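Local coordinates for hypothetical protein (Staphylococcus aureus subsp. aureus, PDB 1QYI) that is of unknown function but probably acts as a hydrolase of the haloacid dehalogenase (HAD) type, with a Rossmann-like core and a large helical insertion, at residues F6-G10 with V11-E15; D323-A326 with D327-A331; I87-I90 with D91-K95; D108-V111 with E112-L115. All blocks are in the same frame, centred on the assembly; numbering follows the deposited sequence.

Contact 1: residues F6-G10 with V11-E15; sequences FDVDG and VFLSE
The sequence Asp7-Val8-Asp9-Gly10 after strand 3-6 matches the DxD signature (motif I) of the HAD superfamily, and here Val8 meets Phe12 and Leu13 in the tight turn that follows. The turn winds around one acceptor, Val8 O, which takes the N-H groups of three consecutive residues. Phe12 N, at 3.0 Å from Val8 O, lies in the carbonyl plane, whereas the N-H groups of Val11 and Leu13 come from opposite sides, both well out of that plane; the bond from Leu13 N to Val8 O is long (3.2 Å) but almost straight, 173° at the hydrogen. A return bond runs from Gly10 N to Leu13 O (2.9 Å), which also receives a CA-H contact from Asp9. Gly10 suits the bend because its phi of 88° would press a CB against the preceding carbonyl.

Phe12 lies with CG beside its own backbone N, which brings its edge over the face of Phe6 in an offset edge-to-face pair; Phe12 CE2 touches Phe6 CD1 at 3.5 Å and the planes stand 60° apart. Phe249 of helix 242-252 adds a second edge-to-face partner for Phe12. On another side of the turn Val8 CG1 runs alongside Leu13 CD1 at 3.8 Å, two branched apolar chains suited to burial. The Asp9 and Glu15 carboxylates come close, OD2 to OE2 3.9 Å, while Asp9 OD1 forms a salt bridge with Arg240. Gripping Val8 O three times should hold this backbone rigid, and with it the two aspartates, which in HAD relatives serve as nucleophile and general acid-base.

Contact 2: residues D323-A326 with D327-A331; sequences DSLA and DLLSA
Ser324 and Asp327 meet at the start of helix 325-334, where Asp323-Ser324-Leu325-Ala326-Asp327 matches the acidic motif IV of HAD enzymes, just after strand 318-322 in a beta-alpha-beta unit.

The capping contacts come first. Ser324 is the N-cap: its OG accepts from Asp327 N in a weak bond of 3.3 Å, and Ser324 O shares the same N-H, also weakly. With chi1 at 75° the hydroxyl is turned between its backbone N and carbonyl carbon, facing the first turn of the helix. There OG also lies 2.9 Å from Asp327 OD2, a weak contact whose proton may be used by another acceptor. A small hydroxyl suits this place because it can reach both the amide and the carboxylate. The other oxygen, Asp327 OD1, makes a salt bridge with Lys284, the presumed motif III lysine.

Backbone bonding in the first turn is uneven. Leu325 O takes a weak bond from Leu328 N and a good one from Leu329 N at 3.1 Å, 162° at the hydrogen, but the next, from Ser330 N to Ala326 O, is weak again.

Apolar contact falls to the leucines. Leu325 CD1 sits 3.7 Å from Leu328 CD2, the two chains crossing obliquely, and the same methyl lies 4.0 Å from Leu329 CD1. Leu328 continues inward to Phe338 of strand 337-341 and Leu354 of helix 351-356, while Leu329 is exposed.

One turn further on, Ser330 OG hydrogen-bonds with Pro285 O and lies 3.1 Å from Ala326 O, a second possible acceptor for its proton.

Contact 3: residues I87-I90 with D91-K95; sequences IHLI and DILKK
Residues Ile87 to Leu93 form the last two turns or so of helix 77-93, with N-H groups reaching the carbonyl four residues back, from Asp91 N to Ile87 O (3.2 Å) through the straighter bond of Leu93 N to Leu89 O (2.9 Å, 152° at the hydrogen), until the bond from Lys94 N to Ile90 O is only weak as the helix gives out.

On the apolar side Leu89 CG meets Leu93 CD1 at 3.8 Å, one turn apart. Leu93 places CG beside its own N (chi1 -67°), and this folds the chain back over Leu89 O, with CG 3.2 Å from that oxygen. Both leucines also pack on Phe104 of helix 98-106. Ile92 behaves alike, laying CG1 3.1 Å from His88 O, whereas Ile90 turns to Leu151 and Phe154 of helix 144-158.

Lys94 leads away, bends at chi3, and its NZ forms a salt bridge with Glu158. Leucine and isoleucine therefore pack on neighbouring helices through apolar contacts, while the long lysine chain carries its charge across to the end of helix 144-158, joining the two helices by an ion pair.

Contact 4: residues D108-V111 with E112-L115; sequences DEPV and ELKL
Lys114 sets CG beside its own backbone N (chi1 -68°) and bends at chi3 (-61°), which lays its methylenes along the carbonyl of Glu109. Lys114 CE comes to 3.1 Å from Glu109 O and CD to 3.2 Å. From there the ammonium group reaches Phe104 O and Gln107 O, two carbonyls at the end of helix 98-106 and just beyond it, and hydrogen-bonds with both. A long, flexible chain with a triple donor at its end suits this errand, since it can tie the short helix back to the one before. On the way, Lys114 CE passes Val111 CG1 at 3.9 Å.

Leu113, one residue earlier on the helix, leans toward the proline with its CG likewise beside its N: its CD1 touches Pro110 CG at 3.4 Å, a methyl against the rim of the pyrrolidine ring.

Pro110 to Lys114 form the amino-terminal turn of helix 111-115, with Pro110 at the N-cap. Proline fits there because its missing N-H is not needed before the first turn, and its ring can instead give an apolar surface to Leu113. The cap carbonyl is well used: Pro110 O accepts from Lys114 N at 2.9 Å, in the carbonyl plane and with 150° at the hydrogen, and more weakly from Leu113 N.

Glu112 points its carboxylate away and forms a salt bridge with Arg200, while Leu115 is buried against Leu36 and Leu176. Leu115 N bonds to Val111 O at 2.8 Å, and Leu115 CG lies 3.1 Å from that same oxygen.

In the fold
Contacts 1 and 2 adjoin at the ends of neighbouring parallel strands, 3-6 and 318-322, in the Rossmann-like core; Asp7 OD2 approaches Asp323 OD1 at 3.2 Å, gathering acidic groups as in the magnesium-binding pocket of HAD relatives. Contacts 3 and 4 lie across the chain's centre, about 37 Å and 39 Å from contact 1 between centres, in the helical region inserted after the first motif, where Leu89 packs on Leu115. Contacts 1 and 3 are buried, whereas 2 and 4 are partly exposed helix starts, with serine capping one and proline merely at the N-cap position of the other. Carboxylates dominate near the presumed active site; apolar packing between helices prevails in the helical region.

Contact 1: residues F6-G10 with V11-E15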
ATOM      1  N   PHE A   6      13.939  11.701  -4.696  1.00 25.00           N
ATOM      2  CA  PHE A   6      12.498  11.615  -4.937  1.00 22.58           C
ATOM      3  C   PHE A   6      11.798  10.505  -4.168  1.00 23.18           C
ATOM      4  O   PHE A   6      12.385   9.469  -3.846  1.00 21.91           O
ATOM      5  CB  PHE A   6      12.243  11.372  -6.425  1.00 23.99           C
ATOM      6  CG  PHE A   6      12.420  12.590  -7.287  1.00 26.65           C
ATOM      7  CD1 PHE A   6      11.407  13.548  -7.368  1.00 25.82           C
ATOM      8  CD2 PHE A   6      13.586  12.770  -8.035  1.00 25.61           C
ATOM      9  CE1 PHE A   6      11.545  14.661  -8.180  1.00 26.87           C
ATOM     10  CE2 PHE A   6      13.739  13.879  -8.852  1.00 28.08           C
ATOM     11  CZ  PHE A   6      12.711  14.833  -8.927  1.00 30.21           C
ATOM     12  N   ASP A   7      10.524  10.735  -3.880  1.00 23.83           N
ATOM     13  CA  ASP A   7       9.689   9.740  -3.218  1.00 22.65           C
ATOM     14  C   ASP A   7       8.789   9.264  -4.353  1.00 21.36           C
ATOM     15  O   ASP A   7       8.627   9.981  -5.337  1.00 20.97           O
ATOM     16  CB  ASP A   7       8.864  10.374  -2.101  1.00 24.13           C
ATOM     17  CG  ASP A   7       7.935   9.383  -1.428  1.00 26.02           C
ATOM     18  OD1 ASP A   7       8.268   8.181  -1.370  1.00 27.01           O
ATOM     19  OD2 ASP A   7       6.867   9.806  -0.942  1.00 28.50           O
ATOM     20  N   VAL A   8       8.214   8.072  -4.236  1.00 20.37           N
ATOM     21  CA  VAL A   8       7.382   7.559  -5.314  1.00 19.74           C
ATOM     22  C   VAL A   8       5.900   7.874  -5.160  1.00 20.15           C
ATOM     23  O   VAL A   8       5.354   8.651  -5.945  1.00 19.18           O
ATOM     24  CB  VAL A   8       7.578   6.048  -5.487  1.00 19.81           C
ATOM     25  CG1 VAL A   8       6.862   5.584  -6.734  1.00 14.55           C
ATOM     26  CG2 VAL A   8       9.072   5.728  -5.591  1.00 16.73           C
ATOM     27  N   ASP A   9       5.243   7.291  -4.164  1.00 20.21           N
ATOM     28  CA  ASP A   9       3.834   7.583  -3.993  1.00 21.69           C
ATOM     29  C   ASP A   9       3.676   9.007  -3.519  1.00 21.31           C
ATOM     30  O   ASP A   9       4.438   9.478  -2.670  1.00 21.49           O
ATOM     31  CB  ASP A   9       3.158   6.632  -2.999  1.00 23.19           C
ATOM     32  CG  ASP A   9       3.034   5.211  -3.535  1.00 25.85           C
ATOM     33  OD1 ASP A   9       2.868   5.037  -4.765  1.00 24.54           O
ATOM     34  OD2 ASP A   9       3.088   4.268  -2.715  1.00 28.39           O
ATOM     35  N   GLY A  10       2.679   9.683  -4.089  1.00 19.51           N
ATOM     36  CA  GLY A  10       2.400  11.062  -3.749  1.00 18.76           C
ATOM     37  C   GLY A  10       3.206  12.019  -4.603  1.00 19.54           C
ATOM     38  O   GLY A  10       3.044  13.232  -4.484  1.00 17.83           O
ATOM     39  N   VAL A  11       4.066  11.472  -5.465  1.00 19.55           N
ATOM     40  CA  VAL A  11       4.924  12.274  -6.339  1.00 19.40           C
ATOM     41  C   VAL A  11       4.784  11.892  -7.811  1.00 21.33           C
ATOM     42  O   VAL A  11       4.375  12.698  -8.646  1.00 20.13           O
ATOM     43  CB  VAL A  11       6.422  12.110  -5.963  1.00 17.30           C
ATOM     44  CG1 VAL A  11       7.291  12.846  -6.967  1.00 16.96           C
ATOM     45  CG2 VAL A  11       6.674  12.625  -4.561  1.00 15.83           C
ATOM     46  N   PHE A  12       5.160  10.651  -8.109  1.00 22.58           N
ATOM     47  CA  PHE A  12       5.117  10.105  -9.461  1.00 20.29           C
ATOM     48  C   PHE A  12       3.884   9.230  -9.652  1.00 21.03           C
ATOM     49  O   PHE A  12       3.220   9.286 -10.692  1.00 22.34           O
ATOM     50  CB  PHE A  12       6.367   9.259  -9.711  1.00 18.33           C
ATOM     51  CG  PHE A  12       7.642  10.060  -9.841  1.00 17.36           C
ATOM     52  CD1 PHE A  12       7.953  10.721 -11.035  1.00 12.88           C
ATOM     53  CD2 PHE A  12       8.555  10.119  -8.786  1.00 15.34           C
ATOM     54  CE1 PHE A  12       9.156  11.425 -11.183  1.00 13.08           C
ATOM     55  CE2 PHE A  12       9.758  10.819  -8.923  1.00 16.45           C
ATOM     56  CZ  PHE A  12      10.062  11.476 -10.131  1.00 13.67           C
ATOM     57  N   LEU A  13       3.589   8.409  -8.648  1.00 19.67           N
ATOM     58  CA  LEU A  13       2.444   7.499  -8.699  1.00 17.96           C
ATOM     59  C   LEU A  13       1.554   7.675  -7.473  1.00 17.73           C
ATOM     60  O   LEU A  13       1.979   8.239  -6.470  1.00 17.48           O
ATOM     61  CB  LEU A  13       2.941   6.058  -8.739  1.00 18.12           C
ATOM     62  CG  LEU A  13       4.086   5.677  -9.684  1.00 20.97           C
ATOM     63  CD1 LEU A  13       4.465   4.233  -9.399  1.00 18.50           C
ATOM     64  CD2 LEU A  13       3.684   5.850 -11.154  1.00 21.33           C
ATOM     65  N   SER A  14       0.318   7.202  -7.548  1.00 18.47           N
ATOM     66  CA  SER A  14      -0.567   7.309  -6.402  1.00 21.81           C
ATOM     67  C   SER A  14      -0.795   5.914  -5.848  1.00 23.10           C
ATOM     68  O   SER A  14      -0.325   4.938  -6.428  1.00 22.47           O
ATOM     69  CB  SER A  14      -1.894   7.965  -6.787  1.00 23.21           C
ATOM     70  OG  SER A  14      -2.477   7.337  -7.910  1.00 29.71           O
ATOM     71  N   GLU A  15      -1.496   5.822  -4.722  1.00 25.60           N
ATOM     72  CA  GLU A  15      -1.763   4.533  -4.084  1.00 26.77           C
ATOM     73  C   GLU A  15      -3.143   3.971  -4.396  1.00 27.16           C
ATOM     74  O   GLU A  15      -3.490   2.889  -3.925  1.00 26.73           O
ATOM     75  CB  GLU A  15      -1.625   4.665  -2.569  1.00 28.48           C
ATOM     76  CG  GLU A  15      -0.214   4.907  -2.072  1.00 31.98           C
ATOM     77  CD  GLU A  15      -0.173   5.155  -0.574  1.00 34.40           C
ATOM     78  OE1 GLU A  15      -0.828   6.118  -0.116  1.00 36.32           O
ATOM     79  OE2 GLU A  15       0.513   4.395   0.146  1.00 35.66           O
TER

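Contact 2: residues D323-A326 with D327-A331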
ATOM      1  N   ASP A 323       5.880  14.221  -0.463  1.00 22.05           N
ATOM      2  CA  ASP A 323       4.607  14.780  -0.069  1.00 24.96           C
ATOM      3  C   ASP A 323       4.297  14.500   1.392  1.00 25.22           C
ATOM      4  O   ASP A 323       3.527  15.222   2.016  1.00 25.72           O
ATOM      5  CB  ASP A 323       3.513  14.189  -0.955  1.00 25.45           C
ATOM      6  CG  ASP A 323       3.449  12.680  -0.855  1.00 26.36           C
ATOM      7  OD1 ASP A 323       4.512  12.013  -0.952  1.00 24.89           O
ATOM      8  OD2 ASP A 323       2.328  12.160  -0.684  1.00 28.62           O
ATOM      9  N   SER A 324       4.889  13.445   1.936  1.00 25.44           N
ATOM     10  CA  SER A 324       4.633  13.091   3.321  1.00 25.61           C
ATOM     11  C   SER A 324       5.473  13.907   4.270  1.00 26.42           C
ATOM     12  O   SER A 324       6.562  14.386   3.933  1.00 28.12           O
ATOM     13  CB  SER A 324       4.922  11.615   3.570  1.00 25.45           C
ATOM     14  OG  SER A 324       6.316  11.387   3.624  1.00 22.48           O
ATOM     15  N   LEU A 325       4.945  14.057   5.470  1.00 28.52           N
ATOM     16  CA  LEU A 325       5.611  14.784   6.515  1.00 27.69           C
ATOM     17  C   LEU A 325       6.814  13.969   6.996  1.00 27.23           C
ATOM     18  O   LEU A 325       7.837  14.533   7.373  1.00 28.04           O
ATOM     19  CB  LEU A 325       4.628  15.012   7.657  1.00 29.24           C
ATOM     20  CG  LEU A 325       5.260  15.604   8.914  1.00 32.66           C
ATOM     21  CD1 LEU A 325       5.873  16.962   8.570  1.00 33.37           C
ATOM     22  CD2 LEU A 325       4.213  15.739  10.005  1.00 32.59           C
ATOM     23  N   ALA A 326       6.695  12.644   6.982  1.00 25.94           N
ATOM     24  CA  ALA A 326       7.796  11.791   7.419  1.00 25.62           C
ATOM     25  C   ALA A 326       9.058  12.050   6.589  1.00 26.25           C
ATOM     26  O   ALA A 326      10.166  11.820   7.061  1.00 28.84           O
ATOM     27  CB  ALA A 326       7.401  10.322   7.327  1.00 22.73           C
ATOM     28  N   ASP A 327       8.892  12.523   5.355  1.00 25.22           N
ATOM     29  CA  ASP A 327      10.037  12.815   4.496  1.00 25.10           C
ATOM     30  C   ASP A 327      10.601  14.189   4.819  1.00 25.27           C
ATOM     31  O   ASP A 327      11.794  14.456   4.628  1.00 25.85           O
ATOM     32  CB  ASP A 327       9.643  12.754   3.019  1.00 24.89           C
ATOM     33  CG  ASP A 327       9.486  11.333   2.527  1.00 26.75           C
ATOM     34  OD1 ASP A 327      10.324  10.497   2.903  1.00 31.05           O
ATOM     35  OD2 ASP A 327       8.544  11.039   1.763  1.00 28.60           O
ATOM     36  N   LEU A 328       9.730  15.066   5.303  1.00 24.09           N
ATOM     37  CA  LEU A 328      10.125  16.417   5.667  1.00 22.86           C
ATOM     38  C   LEU A 328      11.090  16.372   6.859  1.00 21.84           C
ATOM     39  O   LEU A 328      12.128  17.031   6.847  1.00 19.90           O
ATOM     40  CB  LEU A 328       8.874  17.244   5.991  1.00 22.49           C
ATOM     41  CG  LEU A 328       9.086  18.671   6.497  1.00 22.99           C
ATOM     42  CD1 LEU A 328       7.959  19.576   6.024  1.00 21.71           C
ATOM     43  CD2 LEU A 328       9.163  18.631   8.015  1.00 21.02           C
ATOM     44  N   LEU A 329      10.744  15.583   7.873  1.00 21.29           N
ATOM     45  CA  LEU A 329      11.575  15.428   9.063  1.00 20.47           C
ATOM     46  C   LEU A 329      12.895  14.732   8.716  1.00 21.47           C
ATOM     47  O   LEU A 329      13.931  15.025   9.315  1.00 23.05           O
ATOM     48  CB  LEU A 329      10.805  14.642  10.133  1.00 19.71           C
ATOM     49  CG  LEU A 329       9.960  15.374  11.199  1.00 17.20           C
ATOM     50  CD1 LEU A 329       9.284  16.615  10.646  1.00 17.43           C
ATOM     51  CD2 LEU A 329       8.928  14.397  11.744  1.00 17.95           C
ATOM     52  N   SER A 330      12.866  13.816   7.747  1.00 22.12           N
ATOM     53  CA  SER A 330      14.084  13.121   7.319  1.00 20.93           C
ATOM     54  C   SER A 330      15.037  14.111   6.653  1.00 20.87           C
ATOM     55  O   SER A 330      16.250  13.941   6.709  1.00 22.62           O
ATOM     56  CB  SER A 330      13.765  12.001   6.320  1.00 19.92           C
ATOM     57  OG  SER A 330      13.121  10.896   6.934  1.00 21.62           O
ATOM     58  N   ALA A 331      14.492  15.134   6.002  1.00 22.47           N
ATOM     59  CA  ALA A 331      15.336  16.130   5.346  1.00 22.48           C
ATOM     60  C   ALA A 331      15.867  17.111   6.391  1.00 22.41           C
ATOM     61  O   ALA A 331      17.051  17.433   6.403  1.00 23.26           O
ATOM     62  CB  ALA A 331      14.548  16.869   4.263  1.00 23.11           C
TER

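Contact 3: residues I87-I90 with D91-K95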
ATOM      1  N   ILE A  87     -16.284  -9.452   7.797  1.00 24.41           N
ATOM      2  CA  ILE A  87     -17.591  -8.936   8.183  1.00 24.15           C
ATOM      3  C   ILE A  87     -18.682  -9.568   7.325  1.00 24.02           C
ATOM      4  O   ILE A  87     -19.769  -9.881   7.812  1.00 23.26           O
ATOM      5  CB  ILE A  87     -17.626  -7.394   8.040  1.00 24.78           C
ATOM      6  CG1 ILE A  87     -16.573  -6.780   8.957  1.00 23.63           C
ATOM      7  CG2 ILE A  87     -19.003  -6.856   8.400  1.00 25.34           C
ATOM      8  CD1 ILE A  87     -16.719  -7.235  10.397  1.00 25.65           C
ATOM      9  N   HIS A  88     -18.385  -9.759   6.046  1.00 23.88           N
ATOM     10  CA  HIS A  88     -19.347 -10.371   5.147  1.00 25.05           C
ATOM     11  C   HIS A  88     -19.359 -11.873   5.338  1.00 26.20           C
ATOM     12  O   HIS A  88     -20.396 -12.510   5.179  1.00 27.58           O
ATOM     13  CB  HIS A  88     -19.022 -10.047   3.694  1.00 25.08           C
ATOM     14  CG  HIS A  88     -19.237  -8.615   3.338  1.00 26.75           C
ATOM     15  ND1 HIS A  88     -20.346  -7.903   3.766  1.00 26.33           N
ATOM     16  CD2 HIS A  88     -18.510  -7.755   2.597  1.00 27.17           C
ATOM     17  CE1 HIS A  88     -20.282  -6.677   3.303  1.00 26.72           C
ATOM     18  NE2 HIS A  88     -19.176  -6.551   2.586  1.00 28.35           N
ATOM     19  N   LEU A  89     -18.208 -12.443   5.680  1.00 26.95           N
ATOM     20  CA  LEU A  89     -18.133 -13.874   5.884  1.00 26.14           C
ATOM     21  C   LEU A  89     -18.968 -14.221   7.106  1.00 27.10           C
ATOM     22  O   LEU A  89     -19.824 -15.100   7.054  1.00 27.74           O
ATOM     23  CB  LEU A  89     -16.683 -14.320   6.090  1.00 24.84           C
ATOM     24  CG  LEU A  89     -16.509 -15.819   6.375  1.00 22.05           C
ATOM     25  CD1 LEU A  89     -17.111 -16.624   5.251  1.00 22.88           C
ATOM     26  CD2 LEU A  89     -15.051 -16.145   6.558  1.00 22.77           C
ATOM     27  N   ILE A  90     -18.715 -13.518   8.203  1.00 26.60           N
ATOM     28  CA  ILE A  90     -19.446 -13.731   9.449  1.00 28.35           C
ATOM     29  C   ILE A  90     -20.954 -13.553   9.187  1.00 28.86           C
ATOM     30  O   ILE A  90     -21.782 -14.258   9.760  1.00 28.79           O
ATOM     31  CB  ILE A  90     -18.954 -12.722  10.554  1.00 26.39           C
ATOM     32  CG1 ILE A  90     -17.547 -13.090  10.997  1.00 24.44           C
ATOM     33  CG2 ILE A  90     -19.872 -12.751  11.769  1.00 28.18           C
ATOM     34  CD1 ILE A  90     -16.795 -11.956  11.655  1.00 28.07           C
ATOM     35  N   ASP A  91     -21.290 -12.621   8.298  1.00 29.69           N
ATOM     36  CA  ASP A  91     -22.675 -12.323   7.949  1.00 28.92           C
ATOM     37  C   ASP A  91     -23.362 -13.489   7.226  1.00 28.71           C
ATOM     38  O   ASP A  91     -24.545 -13.773   7.450  1.00 28.15           O
ATOM     39  CB  ASP A  91     -22.721 -11.051   7.091  1.00 29.31           C
ATOM     40  CG  ASP A  91     -24.113 -10.460   6.997  1.00 30.68           C
ATOM     41  OD1 ASP A  91     -24.864 -10.527   8.000  1.00 33.11           O
ATOM     42  OD2 ASP A  91     -24.447  -9.890   5.937  1.00 30.81           O
ATOM     43  N   ILE A  92     -22.613 -14.154   6.354  1.00 28.03           N
ATOM     44  CA  ILE A  92     -23.113 -15.291   5.596  1.00 27.89           C
ATOM     45  C   ILE A  92     -23.161 -16.525   6.508  1.00 29.48           C
ATOM     46  O   ILE A  92     -24.045 -17.375   6.372  1.00 30.20           O
ATOM     47  CB  ILE A  92     -22.197 -15.581   4.362  1.00 26.28           C
ATOM     48  CG1 ILE A  92     -22.153 -14.356   3.457  1.00 24.48           C
ATOM     49  CG2 ILE A  92     -22.718 -16.773   3.568  1.00 24.28           C
ATOM     50  CD1 ILE A  92     -21.211 -14.490   2.289  1.00 28.35           C
ATOM     51  N   LEU A  93     -22.216 -16.621   7.440  1.00 30.46           N
ATOM     52  CA  LEU A  93     -22.165 -17.756   8.357  1.00 32.97           C
ATOM     53  C   LEU A  93     -23.278 -17.762   9.396  1.00 36.17           C
ATOM     54  O   LEU A  93     -23.563 -18.801   9.992  1.00 39.40           O
ATOM     55  CB  LEU A  93     -20.823 -17.804   9.078  1.00 29.32           C
ATOM     56  CG  LEU A  93     -19.631 -18.117   8.190  1.00 28.37           C
ATOM     57  CD1 LEU A  93     -18.368 -17.905   8.990  1.00 29.78           C
ATOM     58  CD2 LEU A  93     -19.718 -19.540   7.671  1.00 26.49           C
ATOM     59  N   LYS A  94     -23.902 -16.613   9.618  1.00 37.58           N
ATOM     60  CA  LYS A  94     -24.978 -16.523  10.593  1.00 39.81           C
ATOM     61  C   LYS A  94     -26.303 -16.950   9.960  1.00 41.30           C
ATOM     62  O   LYS A  94     -27.360 -16.856  10.580  1.00 41.03           O
ATOM     63  CB  LYS A  94     -25.071 -15.090  11.124  1.00 42.15           C
ATOM     64  CG  LYS A  94     -25.972 -14.918  12.332  1.00 45.28           C
ATOM     65  CD  LYS A  94     -25.894 -13.500  12.883  1.00 47.99           C
ATOM     66  CE  LYS A  94     -26.400 -12.480  11.876  1.00 50.27           C
ATOM     67  NZ  LYS A  94     -26.222 -11.079  12.359  1.00 51.23           N
ATOM     68  N   LYS A  95     -26.235 -17.422   8.717  1.00 42.56           N
ATOM     69  CA  LYS A  95     -27.420 -17.878   8.001  1.00 43.44           C
ATOM     70  C   LYS A  95     -27.468 -19.410   7.959  1.00 44.16           C
ATOM     71  O   LYS A  95     -28.472 -19.994   7.552  1.00 45.58           O
ATOM     72  CB  LYS A  95     -27.432 -17.319   6.572  1.00 43.69           C
ATOM     73  CG  LYS A  95     -27.402 -15.797   6.490  1.00 43.51           C
ATOM     74  CD  LYS A  95     -28.738 -15.162   6.836  1.00 45.54           C
ATOM     75  CE  LYS A  95     -29.731 -15.273   5.679  1.00 50.04           C
ATOM     76  NZ  LYS A  95     -29.336 -14.427   4.497  1.00 52.03           N
TER

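Contact 4: residues D108-V111 with E112-L115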
ATOM      1  N   ASP A 108     -10.591 -29.821   9.359  1.00 53.69           N
ATOM      2  CA  ASP A 108      -9.159 -29.931   9.104  1.00 52.54           C
ATOM      3  C   ASP A 108      -8.757 -29.432   7.720  1.00 51.29           C
ATOM      4  O   ASP A 108      -7.588 -29.134   7.490  1.00 52.02           O
ATOM      5  CB  ASP A 108      -8.706 -31.389   9.267  1.00 53.81           C
ATOM      6  CG  ASP A 108      -8.656 -31.835  10.723  1.00 55.66           C
ATOM      7  OD1 ASP A 108      -9.656 -31.649  11.450  1.00 57.24           O
ATOM      8  OD2 ASP A 108      -7.613 -32.382  11.139  1.00 55.27           O
ATOM      9  N   GLU A 109      -9.708 -29.340   6.795  1.00 49.57           N
ATOM     10  CA  GLU A 109      -9.375 -28.875   5.454  1.00 49.23           C
ATOM     11  C   GLU A 109      -9.110 -27.376   5.442  1.00 47.28           C
ATOM     12  O   GLU A 109      -9.626 -26.634   6.276  1.00 47.88           O
ATOM     13  CB  GLU A 109     -10.489 -29.215   4.465  1.00 52.16           C
ATOM     14  CG  GLU A 109     -10.687 -30.711   4.222  1.00 56.16           C
ATOM     15  CD  GLU A 109     -11.794 -30.997   3.214  1.00 59.46           C
ATOM     16  OE1 GLU A 109     -12.958 -30.603   3.472  1.00 60.64           O
ATOM     17  OE2 GLU A 109     -11.499 -31.618   2.165  1.00 60.22           O
ATOM     18  N   PRO A 110      -8.296 -26.906   4.485  1.00 44.81           N
ATOM     19  CA  PRO A 110      -7.974 -25.477   4.387  1.00 43.71           C
ATOM     20  C   PRO A 110      -9.210 -24.607   4.141  1.00 41.87           C
ATOM     21  O   PRO A 110     -10.114 -25.002   3.401  1.00 41.87           O
ATOM     22  CB  PRO A 110      -6.973 -25.433   3.233  1.00 42.96           C
ATOM     23  CG  PRO A 110      -7.420 -26.569   2.367  1.00 43.94           C
ATOM     24  CD  PRO A 110      -7.708 -27.658   3.362  1.00 42.80           C
ATOM     25  N   VAL A 111      -9.244 -23.436   4.778  1.00 39.88           N
ATOM     26  CA  VAL A 111     -10.365 -22.501   4.653  1.00 38.43           C
ATOM     27  C   VAL A 111     -10.711 -22.184   3.214  1.00 36.95           C
ATOM     28  O   VAL A 111     -11.873 -21.952   2.878  1.00 37.15           O
ATOM     29  CB  VAL A 111     -10.091 -21.160   5.381  1.00 38.96           C
ATOM     30  CG1 VAL A 111     -10.313 -21.327   6.874  1.00 39.27           C
ATOM     31  CG2 VAL A 111      -8.670 -20.683   5.101  1.00 36.00           C
ATOM     32  N   GLU A 112      -9.701 -22.165   2.361  1.00 35.28           N
ATOM     33  CA  GLU A 112      -9.932 -21.888   0.960  1.00 34.18           C
ATOM     34  C   GLU A 112     -10.927 -22.895   0.386  1.00 32.73           C
ATOM     35  O   GLU A 112     -11.839 -22.525  -0.349  1.00 32.96           O
ATOM     36  CB  GLU A 112      -8.605 -21.940   0.208  1.00 35.62           C
ATOM     37  CG  GLU A 112      -8.743 -21.945  -1.293  1.00 37.20           C
ATOM     38  CD  GLU A 112      -7.447 -21.593  -1.978  1.00 37.97           C
ATOM     39  OE1 GLU A 112      -6.397 -22.141  -1.578  1.00 37.62           O
ATOM     40  OE2 GLU A 112      -7.486 -20.772  -2.917  1.00 39.13           O
ATOM     41  N   LEU A 113     -10.765 -24.167   0.735  1.00 31.13           N
ATOM     42  CA  LEU A 113     -11.666 -25.200   0.242  1.00 29.09           C
ATOM     43  C   LEU A 113     -12.938 -25.271   1.079  1.00 28.31           C
ATOM     44  O   LEU A 113     -13.985 -25.669   0.580  1.00 28.29           O
ATOM     45  CB  LEU A 113     -10.961 -26.557   0.245  1.00 30.75           C
ATOM     46  CG  LEU A 113      -9.685 -26.649  -0.609  1.00 32.30           C
ATOM     47  CD1 LEU A 113      -8.977 -27.949  -0.301  1.00 32.26           C
ATOM     48  CD2 LEU A 113     -10.022 -26.556  -2.102  1.00 31.20           C
ATOM     49  N   LYS A 114     -12.849 -24.888   2.350  1.00 26.64           N
ATOM     50  CA  LYS A 114     -14.017 -24.911   3.220  1.00 26.46           C
ATOM     51  C   LYS A 114     -14.983 -23.790   2.843  1.00 26.07           C
ATOM     52  O   LYS A 114     -16.177 -23.845   3.162  1.00 23.98           O
ATOM     53  CB  LYS A 114     -13.609 -24.782   4.691  1.00 25.58           C
ATOM     54  CG  LYS A 114     -12.844 -26.002   5.210  1.00 27.95           C
ATOM     55  CD  LYS A 114     -12.703 -26.016   6.729  1.00 27.51           C
ATOM     56  CE  LYS A 114     -11.936 -24.812   7.258  1.00 30.59           C
ATOM     57  NZ  LYS A 114     -11.840 -24.863   8.751  1.00 31.29           N
ATOM     58  N   LEU A 115     -14.475 -22.774   2.154  1.00 25.91           N
ATOM     59  CA  LEU A 115     -15.325 -21.669   1.733  1.00 25.75           C
ATOM     60  C   LEU A 115     -16.255 -22.175   0.631  1.00 26.93           C
ATOM     61  O   LEU A 115     -17.406 -21.746   0.522  1.00 28.77           O
ATOM     62  CB  LEU A 115     -14.478 -20.496   1.215  1.00 23.71           C
ATOM     63  CG  LEU A 115     -13.772 -19.596   2.250  1.00 23.20           C
ATOM     64  CD1 LEU A 115     -12.813 -18.643   1.549  1.00 16.49           C
ATOM     65  CD2 LEU A 115     -14.806 -18.810   3.050  1.00 20.90           C
TER